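Local atomic coordinates of alcohol dehydrogenase (Thermus thermophilus, PDB entry 2EIH), a protein that probably transfers hydride between alcohols and a nicotinamide cofactor, and carries a bound zinc ion. Residues Ala3-Ala8 / Val14-Asp19; Lys35-Asn40 / His118-Glu123; Ile186-Leu189 / Arg193-Ala196; Arg206-Ala209 / Glu214-Asn217. All blocks are in the same frame, centred on the assembly; numbering follows the deposited sequence.

Interaction 1. Residues Ala3-Ala8 / Val14-Asp19; sequences AVVMRA and VLEVAD
Arg7 bends at chi2 (-54°) and Glu16 sets CG between its own N and carbonyl carbon (chi1 62°) before running out extended; these turns bring the two charged ends together on the face of the sheet that carries Val5 and Ala18. Arg7 NE makes a nearly straight salt-bridging hydrogen bond of 3.1 Å to Glu16 OE2. The oxygen lies in the guanidinium plane, but the donor stands above the carboxylate plane, the two planes being 89° apart. Beside this pair, Val5 CG2 lies over the rim of one guanidinium face and meets Ala18 CB at 3.4 Å, tighter than usual for two methyls, where alanine takes up little room. On the other face Val4 CG1 lies 3.8 Å from Leu15 CB, beta-branched valine fitting the extended backbone well, and Met6 CG is 4.2 Å from Val14 CG2. This apolar face is covered by helices 322-330 and 41-48. The backbones are tied by Ala18 N to Ala3 O (2.8 Å), Val5 N to Glu16 O (2.9 Å) and Glu16 N to Val5 O (3.2 Å). The pairs alternate as in any antiparallel ladder, and the short link joining consecutive strands 2-6 and 15-19 makes it a beta hairpin.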
loop_
_atom_site.group_PDB
_atom_site.type_symbol
_atom_site.label_atom_id
_atom_site.label_comp_id
_atom_site.label_asym_id
_atom_site.label_seq_id
_atom_site.Cartn_x
_atom_site.Cartn_y
_atom_site.Cartn_z
ATOM N N ALA A 3 17.026 -21.028 -38.233
ATOM C CA ALA A 3 16.434 -19.840 -37.651
ATOM C C ALA A 3 15.587 -19.152 -38.697
ATOM O O ALA A 3 15.791 -19.319 -39.899
ATOM C CB ALA A 3 17.520 -18.895 -37.159
ATOM N N VAL A 4 14.599 -18.413 -38.224
ATOM C CA VAL A 4 13.743 -17.646 -39.102
ATOM C C VAL A 4 14.231 -16.224 -38.927
ATOM O O VAL A 4 14.024 -15.609 -37.884
ATOM C CB VAL A 4 12.277 -17.728 -38.689
ATOM C CG1 VAL A 4 11.482 -16.650 -39.405
ATOM C CG2 VAL A 4 11.732 -19.101 -39.015
ATOM N N VAL A 5 14.909 -15.726 -39.951
ATOM C CA VAL A 5 15.444 -14.381 -39.933
ATOM C C VAL A 5 14.468 -13.420 -40.582
ATOM O O VAL A 5 13.526 -13.823 -41.271
ATOM C CB VAL A 5 16.799 -14.294 -40.672
ATOM C CG1 VAL A 5 17.887 -14.973 -39.849
ATOM C CG2 VAL A 5 16.690 -14.950 -42.044
ATOM N N MET A 6 14.726 -12.140 -40.355
ATOM C CA MET A 6 13.911 -11.053 -40.862
ATOM C C MET A 6 14.760 -10.280 -41.861
ATOM O O MET A 6 15.437 -9.320 -41.492
ATOM C CB MET A 6 13.546 -10.158 -39.692
ATOM C CG MET A 6 12.363 -9.281 -39.895
ATOM S SD MET A 6 12.148 -8.426 -38.359
ATOM C CE MET A 6 12.067 -6.760 -38.940
ATOM N N ARG A 7 14.729 -10.716 -43.119
ATOM C CA ARG A 7 15.496 -10.076 -44.183
ATOM C C ARG A 7 15.238 -8.580 -44.279
ATOM O O ARG A 7 16.169 -7.785 -44.408
ATOM C CB ARG A 7 15.179 -10.725 -45.537
ATOM C CG ARG A 7 15.801 -12.107 -45.737
ATOM C CD ARG A 7 17.312 -12.072 -45.512
ATOM N NE ARG A 7 17.903 -13.406 -45.551
ATOM C CZ ARG A 7 19.123 -13.698 -45.111
ATOM N NH1 ARG A 7 19.894 -12.749 -44.593
ATOM N NH2 ARG A 7 19.573 -14.947 -45.186
ATOM N N ALA A 8 13.963 -8.209 -44.222
ATOM C CA ALA A 8 13.554 -6.818 -44.313
ATOM C C ALA A 8 12.212 -6.645 -43.622
ATOM O O ALA A 8 11.553 -7.625 -43.263
ATOM C CB ALA A 8 13.446 -6.406 -45.769
ATOM N N VAL A 14 8.336 -11.605 -45.262
ATOM C CA VAL A 14 9.734 -11.234 -45.065
ATOM C C VAL A 14 10.411 -12.236 -44.138
ATOM O O VAL A 14 11.630 -12.216 -43.981
ATOM C CB VAL A 14 9.908 -9.815 -44.436
ATOM C CG1 VAL A 14 9.109 -8.789 -45.209
ATOM C CG2 VAL A 14 9.500 -9.832 -42.966
ATOM N N LEU A 15 9.618 -13.098 -43.509
ATOM C CA LEU A 15 10.162 -14.107 -42.598
ATOM C C LEU A 15 10.597 -15.345 -43.389
ATOM O O LEU A 15 9.786 -16.001 -44.041
ATOM C CB LEU A 15 9.117 -14.489 -41.537
ATOM C CG LEU A 15 8.711 -13.390 -40.550
ATOM C CD1 LEU A 15 7.506 -13.829 -39.737
ATOM C CD2 LEU A 15 9.878 -13.061 -39.629
ATOM N N GLU A 16 11.885 -15.657 -43.338
ATOM C CA GLU A 16 12.388 -16.808 -44.062
ATOM C C GLU A 16 13.386 -17.600 -43.237
ATOM O O GLU A 16 14.002 -17.078 -42.307
ATOM C CB GLU A 16 13.030 -16.365 -45.383
ATOM C CG GLU A 16 14.228 -15.437 -45.226
ATOM C CD GLU A 16 14.988 -15.232 -46.527
ATOM O OE1 GLU A 16 14.419 -14.615 -47.454
ATOM O OE2 GLU A 16 16.146 -15.699 -46.624
ATOM N N VAL A 17 13.542 -18.868 -43.592
ATOM C CA VAL A 17 14.464 -19.748 -42.891
ATOM C C VAL A 17 15.898 -19.533 -43.379
ATOM O O VAL A 17 16.144 -19.469 -44.582
ATOM C CB VAL A 17 14.075 -21.223 -43.105
ATOM C CG1 VAL A 17 15.002 -22.125 -42.301
ATOM C CG2 VAL A 17 12.615 -21.440 -42.697
ATOM N N ALA A 18 16.836 -19.424 -42.441
ATOM C CA ALA A 18 18.244 -19.216 -42.776
ATOM C C ALA A 18 19.122 -19.945 -41.778
ATOM O O ALA A 18 18.661 -20.356 -40.718
ATOM C CB ALA A 18 18.579 -17.736 -42.767
ATOM N N ASP A 19 20.391 -20.111 -42.124
ATOM C CA ASP A 19 21.319 -20.794 -41.244
ATOM C C ASP A 19 22.235 -19.773 -40.578
ATOM O O ASP A 19 23.002 -19.096 -41.253
ATOM C CB ASP A 19 22.147 -21.799 -42.045
ATOM C CG ASP A 19 23.074 -22.617 -41.170
ATOM O OD1 ASP A 19 22.569 -23.404 -40.336
ATOM O OD2 ASP A 19 24.309 -22.476 -41.313
#

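Interaction 2. Residues Lys35-Asn40 / His118-Glu123; sequences KAAALN and HGTYAE
Within the GroES-like part of the enzyme, residues 37-39 pack against the loop that leads into strand 124-128, Ala37 meeting Thr120 and the end of the Leu39 side chain meeting the Tyr121 hydroxyl. The methyl of Ala37 points at the loop and touches two oxygens of one residue: its CB is 3.3 Å from Thr120 O and 3.4 Å from Thr120 OG1. A small side chain suits this place, since the loop backbone comes so near. Thr120 holds OG1 between its backbone N and carbonyl carbon (chi1 58°), which sets the hydroxyl beside Ala37, while its hydrogen bond goes to Asp64 O of the neighbouring strand 64-72. Further along, Leu39 and Tyr121 cross at about a right angle. Leu39 CG lies 3.8 Å from Tyr121 OH, and Leu39 CD1 reaches Tyr121 CZ at 4.3 Å, so the leucine packs on the phenol end of the ring. That buried hydroxyl is satisfied by Asp43 OD2 of helix 41-48 and His326 NE2 of helix 322-330, which probably help hold the phenol end in place. Residues 36-38 themselves run between strands 64-72 and 337-341: Ala38 shares backbone hydrogen bonding with Asp64 and Ala37 with Leu340, while Leu39 also packs on Val338.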
loop_
_atom_site.group_PDB
_atom_site.type_symbol
_atom_site.label_atom_id
_atom_site.label_comp_id
_atom_site.label_asym_id
_atom_site.label_seq_id
_atom_site.Cartn_x
_atom_site.Cartn_y
_atom_site.Cartn_z
ATOM N N LYS A 35 12.678 -25.567 -27.904
ATOM C CA LYS A 35 11.746 -26.612 -28.291
ATOM C C LYS A 35 10.490 -25.969 -28.876
ATOM O O LYS A 35 9.856 -26.496 -29.793
ATOM C CB LYS A 35 11.367 -27.470 -27.072
ATOM C CG LYS A 35 12.420 -28.501 -26.619
ATOM C CD LYS A 35 12.843 -29.409 -27.771
ATOM C CE LYS A 35 13.646 -30.637 -27.323
ATOM N NZ LYS A 35 12.799 -31.783 -26.868
ATOM N N ALA A 36 10.145 -24.813 -28.333
ATOM C CA ALA A 36 8.979 -24.093 -28.778
ATOM C C ALA A 36 9.172 -22.600 -28.575
ATOM O O ALA A 36 9.785 -22.166 -27.597
ATOM C CB ALA A 36 7.750 -24.572 -28.006
ATOM N N ALA A 37 8.672 -21.817 -29.521
ATOM C CA ALA A 37 8.740 -20.368 -29.428
ATOM C C ALA A 37 7.308 -19.912 -29.619
ATOM O O ALA A 37 6.660 -20.260 -30.613
ATOM C CB ALA A 37 9.622 -19.800 -30.517
ATOM N N ALA A 38 6.809 -19.156 -28.652
ATOM C CA ALA A 38 5.450 -18.659 -28.716
ATOM C C ALA A 38 5.461 -17.329 -29.434
ATOM O O ALA A 38 6.395 -16.545 -29.291
ATOM C CB ALA A 38 4.875 -18.494 -27.310
ATOM N N LEU A 39 4.409 -17.086 -30.209
ATOM C CA LEU A 39 4.266 -15.860 -30.985
ATOM C C LEU A 39 3.535 -14.759 -30.228
ATOM O O LEU A 39 2.496 -15.000 -29.624
ATOM C CB LEU A 39 3.500 -16.158 -32.275
ATOM C CG LEU A 39 4.228 -16.601 -33.544
ATOM C CD1 LEU A 39 5.150 -17.776 -33.299
ATOM C CD2 LEU A 39 3.169 -16.948 -34.601
ATOM N N ASN A 40 4.076 -13.547 -30.273
ATOM C CA ASN A 40 3.452 -12.395 -29.620
ATOM C C ASN A 40 3.216 -11.254 -30.617
ATOM O O ASN A 40 3.904 -11.154 -31.631
ATOM C CB ASN A 40 4.317 -11.927 -28.450
ATOM C CG ASN A 40 4.190 -12.831 -27.255
ATOM O OD1 ASN A 40 5.089 -13.606 -26.940
ATOM N ND2 ASN A 40 3.056 -12.744 -26.582
ATOM N N HIS A 118 18.474 -10.992 -31.040
ATOM C CA HIS A 118 17.939 -12.239 -31.576
ATOM C C HIS A 118 17.087 -12.990 -30.560
ATOM O O HIS A 118 17.522 -13.250 -29.435
ATOM C CB HIS A 118 19.065 -13.161 -32.046
ATOM C CG HIS A 118 19.653 -12.780 -33.366
ATOM N ND1 HIS A 118 20.498 -13.614 -34.072
ATOM C CD2 HIS A 118 19.530 -11.656 -34.114
ATOM C CE1 HIS A 118 20.866 -13.022 -35.190
ATOM N NE2 HIS A 118 20.292 -11.830 -35.241
ATOM N N GLY A 119 15.881 -13.362 -30.970
ATOM C CA GLY A 119 14.983 -14.057 -30.063
ATOM C C GLY A 119 14.895 -15.567 -30.135
ATOM O O GLY A 119 15.883 -16.259 -30.388
ATOM N N THR A 120 13.684 -16.076 -29.932
ATOM C CA THR A 120 13.446 -17.509 -29.916
ATOM C C THR A 120 13.075 -18.226 -31.211
ATOM O O THR A 120 12.835 -19.422 -31.183
ATOM C CB THR A 120 12.389 -17.850 -28.826
ATOM O OG1 THR A 120 11.170 -17.136 -29.081
ATOM C CG2 THR A 120 12.923 -17.460 -27.450
ATOM N N TYR A 121 13.030 -17.522 -32.338
ATOM C CA TYR A 121 12.700 -18.171 -33.613
ATOM C C TYR A 121 13.909 -18.926 -34.184
ATOM O O TYR A 121 14.183 -18.852 -35.386
ATOM C CB TYR A 121 12.282 -17.152 -34.662
ATOM C CG TYR A 121 10.892 -16.554 -34.508
ATOM C CD1 TYR A 121 10.342 -16.277 -33.253
ATOM C CD2 TYR A 121 10.195 -16.131 -35.632
ATOM C CE1 TYR A 121 9.136 -15.582 -33.134
ATOM C CE2 TYR A 121 8.996 -15.441 -35.534
ATOM C CZ TYR A 121 8.474 -15.159 -34.289
ATOM O OH TYR A 121 7.324 -14.426 -34.203
ATOM N N ALA A 122 14.630 -19.644 -33.329
ATOM C CA ALA A 122 15.794 -20.423 -33.743
ATOM C C ALA A 122 15.938 -21.656 -32.861
ATOM O O ALA A 122 15.193 -21.830 -31.906
ATOM C CB ALA A 122 17.044 -19.565 -33.651
ATOM N N GLU A 123 16.908 -22.496 -33.190
ATOM C CA GLU A 123 17.168 -23.707 -32.435
ATOM C C GLU A 123 17.966 -23.426 -31.166
ATOM O O GLU A 123 18.047 -24.271 -30.293
ATOM C CB GLU A 123 17.928 -24.728 -33.304
ATOM C CG GLU A 123 17.170 -25.229 -34.533
ATOM C CD GLU A 123 18.019 -26.122 -35.420
ATOM O OE1 GLU A 123 19.140 -25.708 -35.792
ATOM O OE2 GLU A 123 17.568 -27.240 -35.762
#

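Interaction 3. Residues Ile186-Leu189 / Arg193-Ala196; sequences IAKL and RVIA
The strand that receives Ala187 and Lys188 begins with Arg193, whose side chain leaves on the side away from the helix and forms a salt bridge through NE with Asp169 OD2. Val194 comes next and carries the contact. With CG1 anti to the backbone N (chi1 177°), its CG2 is directed at the helix, where it fits between two successive residues: Ala187 CB lies 3.6 Å from Val194 CG2, and Lys188 CD lies 3.7 Å from the same methyl. Lys188 CG is nearly as close, at 3.8 Å from Val194 CG2. Alanine lets the helix approach the sheet closely, whereas the lysine offers its hydrocarbon chain to the valine. That chain bends at chi2 (-65°) and chi3 (-56°), curling back so that NZ reaches a salt bridge with Asp213 OD2 and a hydrogen bond to Ala192 O. Val194 N also bonds to Asp213 OD2, and so one carboxylate oxygen anchors both the strand and the lysine. Ile195 then turns to the reverse face of the sheet and packs on Val216. The whole is the second half of a beta-alpha-beta unit of the Rossmann-type domain: helix 180-189 links strand 169-172 to its parallel neighbour 193-198, Ala187 also touches Val170, and Leu189 at the helix end packs on Pro166 of the second subunit.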
loop_
_atom_site.group_PDB
_atom_site.type_symbol
_atom_site.label_atom_id
_atom_site.label_comp_id
_atom_site.label_asym_id
_atom_site.label_seq_id
_atom_site.Cartn_x
_atom_site.Cartn_y
_atom_site.Cartn_z
ATOM N N ILE A 186 -6.101 -15.467 -13.605
ATOM C CA ILE A 186 -5.429 -14.809 -12.499
ATOM C C ILE A 186 -6.498 -14.096 -11.680
ATOM O O ILE A 186 -6.481 -14.137 -10.445
ATOM C CB ILE A 186 -4.372 -13.822 -13.014
ATOM C CG1 ILE A 186 -3.233 -14.620 -13.659
ATOM C CG2 ILE A 186 -3.846 -12.974 -11.874
ATOM C CD1 ILE A 186 -2.229 -13.806 -14.392
ATOM N N ALA A 187 -7.437 -13.464 -12.381
ATOM C CA ALA A 187 -8.541 -12.761 -11.740
ATOM C C ALA A 187 -9.275 -13.690 -10.773
ATOM O O ALA A 187 -9.495 -13.339 -9.612
ATOM C CB ALA A 187 -9.516 -12.239 -12.789
ATOM N N LYS A 188 -9.662 -14.869 -11.256
ATOM C CA LYS A 188 -10.363 -15.826 -10.410
ATOM C C LYS A 188 -9.468 -16.279 -9.256
ATOM O O LYS A 188 -9.929 -16.439 -8.124
ATOM C CB LYS A 188 -10.798 -17.040 -11.227
ATOM C CG LYS A 188 -11.920 -16.746 -12.217
ATOM C CD LYS A 188 -13.208 -16.366 -11.507
ATOM C CE LYS A 188 -13.629 -17.453 -10.529
ATOM N NZ LYS A 188 -14.915 -17.107 -9.870
ATOM N N LEU A 189 -8.188 -16.482 -9.555
ATOM C CA LEU A 189 -7.223 -16.907 -8.555
ATOM C C LEU A 189 -7.240 -15.919 -7.379
ATOM O O LEU A 189 -7.018 -16.325 -6.240
ATOM C CB LEU A 189 -5.824 -16.954 -9.163
ATOM C CG LEU A 189 -4.758 -17.914 -8.602
ATOM C CD1 LEU A 189 -3.383 -17.285 -8.845
ATOM C CD2 LEU A 189 -4.936 -18.181 -7.113
ATOM N N ARG A 193 -15.120 -12.162 -9.402
ATOM C CA ARG A 193 -16.225 -12.740 -10.147
ATOM C C ARG A 193 -15.955 -12.184 -11.533
ATOM O O ARG A 193 -16.099 -10.980 -11.766
ATOM C CB ARG A 193 -17.555 -12.214 -9.629
ATOM C CG ARG A 193 -18.712 -13.170 -9.810
ATOM C CD ARG A 193 -19.881 -12.701 -8.979
ATOM N NE ARG A 193 -20.443 -11.486 -9.549
ATOM C CZ ARG A 193 -21.382 -11.485 -10.487
ATOM N NH1 ARG A 193 -21.862 -12.641 -10.938
ATOM N NH2 ARG A 193 -21.818 -10.338 -10.997
ATOM N N VAL A 194 -15.541 -13.053 -12.447
ATOM C CA VAL A 194 -15.207 -12.611 -13.790
ATOM C C VAL A 194 -16.327 -12.598 -14.802
ATOM O O VAL A 194 -17.085 -13.548 -14.925
ATOM C CB VAL A 194 -14.074 -13.453 -14.402
ATOM C CG1 VAL A 194 -13.825 -12.995 -15.833
ATOM C CG2 VAL A 194 -12.821 -13.326 -13.562
ATOM N N ILE A 195 -16.406 -11.497 -15.527
ATOM C CA ILE A 195 -17.373 -11.340 -16.582
ATOM C C ILE A 195 -16.483 -11.174 -17.805
ATOM O O ILE A 195 -15.677 -10.248 -17.853
ATOM C CB ILE A 195 -18.234 -10.067 -16.398
ATOM C CG1 ILE A 195 -18.949 -10.090 -15.057
ATOM C CG2 ILE A 195 -19.246 -9.969 -17.500
ATOM C CD1 ILE A 195 -18.052 -9.678 -13.842
ATOM N N ALA A 196 -16.591 -12.074 -18.777
ATOM C CA ALA A 196 -15.750 -11.976 -19.974
ATOM C C ALA A 196 -16.561 -11.643 -21.223
ATOM O O ALA A 196 -17.692 -12.099 -21.374
ATOM C CB ALA A 196 -14.994 -13.286 -20.180
#

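Interaction 4. Residues Arg206-Ala209 / Glu214-Asn217; sequences RAKA and ETVN
Lys208 and Thr215 bury the most surface here, and Glu214 completes the group. Lys208 stretches out beyond CG and passes across Thr215 at about a right angle, so that its methylenes lie over the threonine. Lys208 CG meets Thr215 CG2 at 3.6 Å, and Lys208 CE comes within 3.4 Å of Thr215 OG1. Threonine suits the spot because both its branches are used: with OG1 set between backbone N and carbonyl carbon (chi1 47°), the hydroxyl meets the outer end of the lysine, while the methyl packs along the chain from CG to CE. The ammonium group then heads for Glu214. Although the carboxylate chain sets off away from the helix, a bend at chi2 (48°) brings Glu214 OE1 to 3.9 Å from Lys208 NZ, a long salt bridge. A water fills in between them, donating to Glu214 OE1 at 2.9 Å, accepting from Thr215 N at 2.7 Å and accepting only weakly from Lys208 NZ. It thereby satisfies the Thr215 amide and links Glu214 firmly, and Lys208 only weakly, to the backbone there. Deeper in, Ala207 CB approaches Thr215 CG2 at 4.3 Å. Helix 201-210 thus covers one face of the parallel sheet, of which 214-217 is an outermost strand within this chain; Ala207 also rests on Ala196, while helix 223-230 packs on the reverse face against Val216.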
loop_
_atom_site.group_PDB
_atom_site.type_symbol
_atom_site.label_atom_id
_atom_site.label_comp_id
_atom_site.label_asym_id
_atom_site.label_seq_id
_atom_site.Cartn_x
_atom_site.Cartn_y
_atom_site.Cartn_z
ATOM N N ARG A 206 -15.958 -20.727 -24.384
ATOM C CA ARG A 206 -14.586 -21.059 -24.066
ATOM C C ARG A 206 -14.142 -20.308 -22.807
ATOM O O ARG A 206 -13.377 -20.832 -21.993
ATOM C CB ARG A 206 -13.703 -20.683 -25.254
ATOM C CG ARG A 206 -12.418 -21.470 -25.344
ATOM C CD ARG A 206 -12.611 -22.804 -26.035
ATOM N NE ARG A 206 -11.596 -22.955 -27.079
ATOM C CZ ARG A 206 -10.301 -23.137 -26.846
ATOM N NH1 ARG A 206 -9.847 -23.212 -25.600
ATOM N NH2 ARG A 206 -9.457 -23.203 -27.865
ATOM N N ALA A 207 -14.642 -19.083 -22.659
ATOM C CA ALA A 207 -14.318 -18.239 -21.518
ATOM C C ALA A 207 -14.803 -18.883 -20.228
ATOM O O ALA A 207 -14.023 -19.053 -19.287
ATOM C CB ALA A 207 -14.941 -16.868 -21.686
ATOM N N LYS A 208 -16.082 -19.256 -20.176
ATOM C CA LYS A 208 -16.618 -19.886 -18.969
ATOM C C LYS A 208 -15.819 -21.114 -18.577
ATOM O O LYS A 208 -15.612 -21.371 -17.397
ATOM C CB LYS A 208 -18.093 -20.259 -19.150
ATOM C CG LYS A 208 -18.997 -19.054 -19.217
ATOM C CD LYS A 208 -20.453 -19.383 -18.944
ATOM C CE LYS A 208 -21.237 -18.082 -18.747
ATOM N NZ LYS A 208 -22.683 -18.249 -18.404
ATOM N N ALA A 209 -15.352 -21.857 -19.571
ATOM C CA ALA A 209 -14.576 -23.061 -19.314
ATOM C C ALA A 209 -13.285 -22.701 -18.595
ATOM O O ALA A 209 -12.692 -23.528 -17.901
ATOM C CB ALA A 209 -14.269 -23.765 -20.624
ATOM N N GLU A 214 -19.474 -14.984 -15.911
ATOM C CA GLU A 214 -20.510 -14.407 -16.745
ATOM C C GLU A 214 -19.925 -14.070 -18.122
ATOM O O GLU A 214 -18.722 -13.843 -18.256
ATOM C CB GLU A 214 -21.039 -13.142 -16.060
ATOM C CG GLU A 214 -22.543 -13.098 -15.784
ATOM C CD GLU A 214 -23.090 -14.350 -15.121
ATOM O OE1 GLU A 214 -23.275 -15.352 -15.846
ATOM O OE2 GLU A 214 -23.328 -14.338 -13.884
ATOM N N THR A 215 -20.772 -14.036 -19.145
ATOM C CA THR A 215 -20.309 -13.724 -20.490
ATOM C C THR A 215 -21.187 -12.693 -21.182
ATOM O O THR A 215 -22.395 -12.653 -20.972
ATOM C CB THR A 215 -20.245 -14.996 -21.359
ATOM O OG1 THR A 215 -21.457 -15.744 -21.203
ATOM C CG2 THR A 215 -19.061 -15.861 -20.944
ATOM N N VAL A 216 -20.566 -11.853 -22.000
ATOM C CA VAL A 216 -21.291 -10.825 -22.735
ATOM C C VAL A 216 -20.739 -10.729 -24.147
ATOM O O VAL A 216 -19.543 -10.892 -24.367
ATOM C CB VAL A 216 -21.162 -9.449 -22.063
ATOM C CG1 VAL A 216 -21.805 -8.386 -22.933
ATOM C CG2 VAL A 216 -21.817 -9.474 -20.689
ATOM N N ASN A 217 -21.621 -10.461 -25.103
ATOM C CA ASN A 217 -21.225 -10.352 -26.499
ATOM C C ASN A 217 -21.196 -8.885 -26.907
ATOM O O ASN A 217 -22.232 -8.226 -26.935
ATOM C CB ASN A 217 -22.214 -11.112 -27.382
ATOM C CG ASN A 217 -21.742 -11.226 -28.814
ATOM O OD1 ASN A 217 -21.249 -10.263 -29.393
ATOM N ND2 ASN A 217 -21.900 -12.406 -29.397
HETATM O O HOH W 1 -23.254 -14.831 -18.655
#

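The contacts form two pairs, on opposite sides of the chain's centre. Interactions 1 and 2 have centres about 12 Å apart and are joined by a probable hydrogen bond from Val4 N to Tyr121 O (2.9 Å), so the hairpin rests on the loop that interaction 2 packs against strand 29-38. Interactions 3 and 4, centres about 11 Å apart, belong to consecutive beta-alpha-beta units that share strand 193-198; Ala196 probably bonds through N to Glu214 O (2.8 Å) and through O to Val216 N (3.0 Å). Between the pairs, the centres of interactions 2 and 3 are about 30 Å apart. All four lie away from the zinc site of Cys93, Cys96, Cys99 and Cys107.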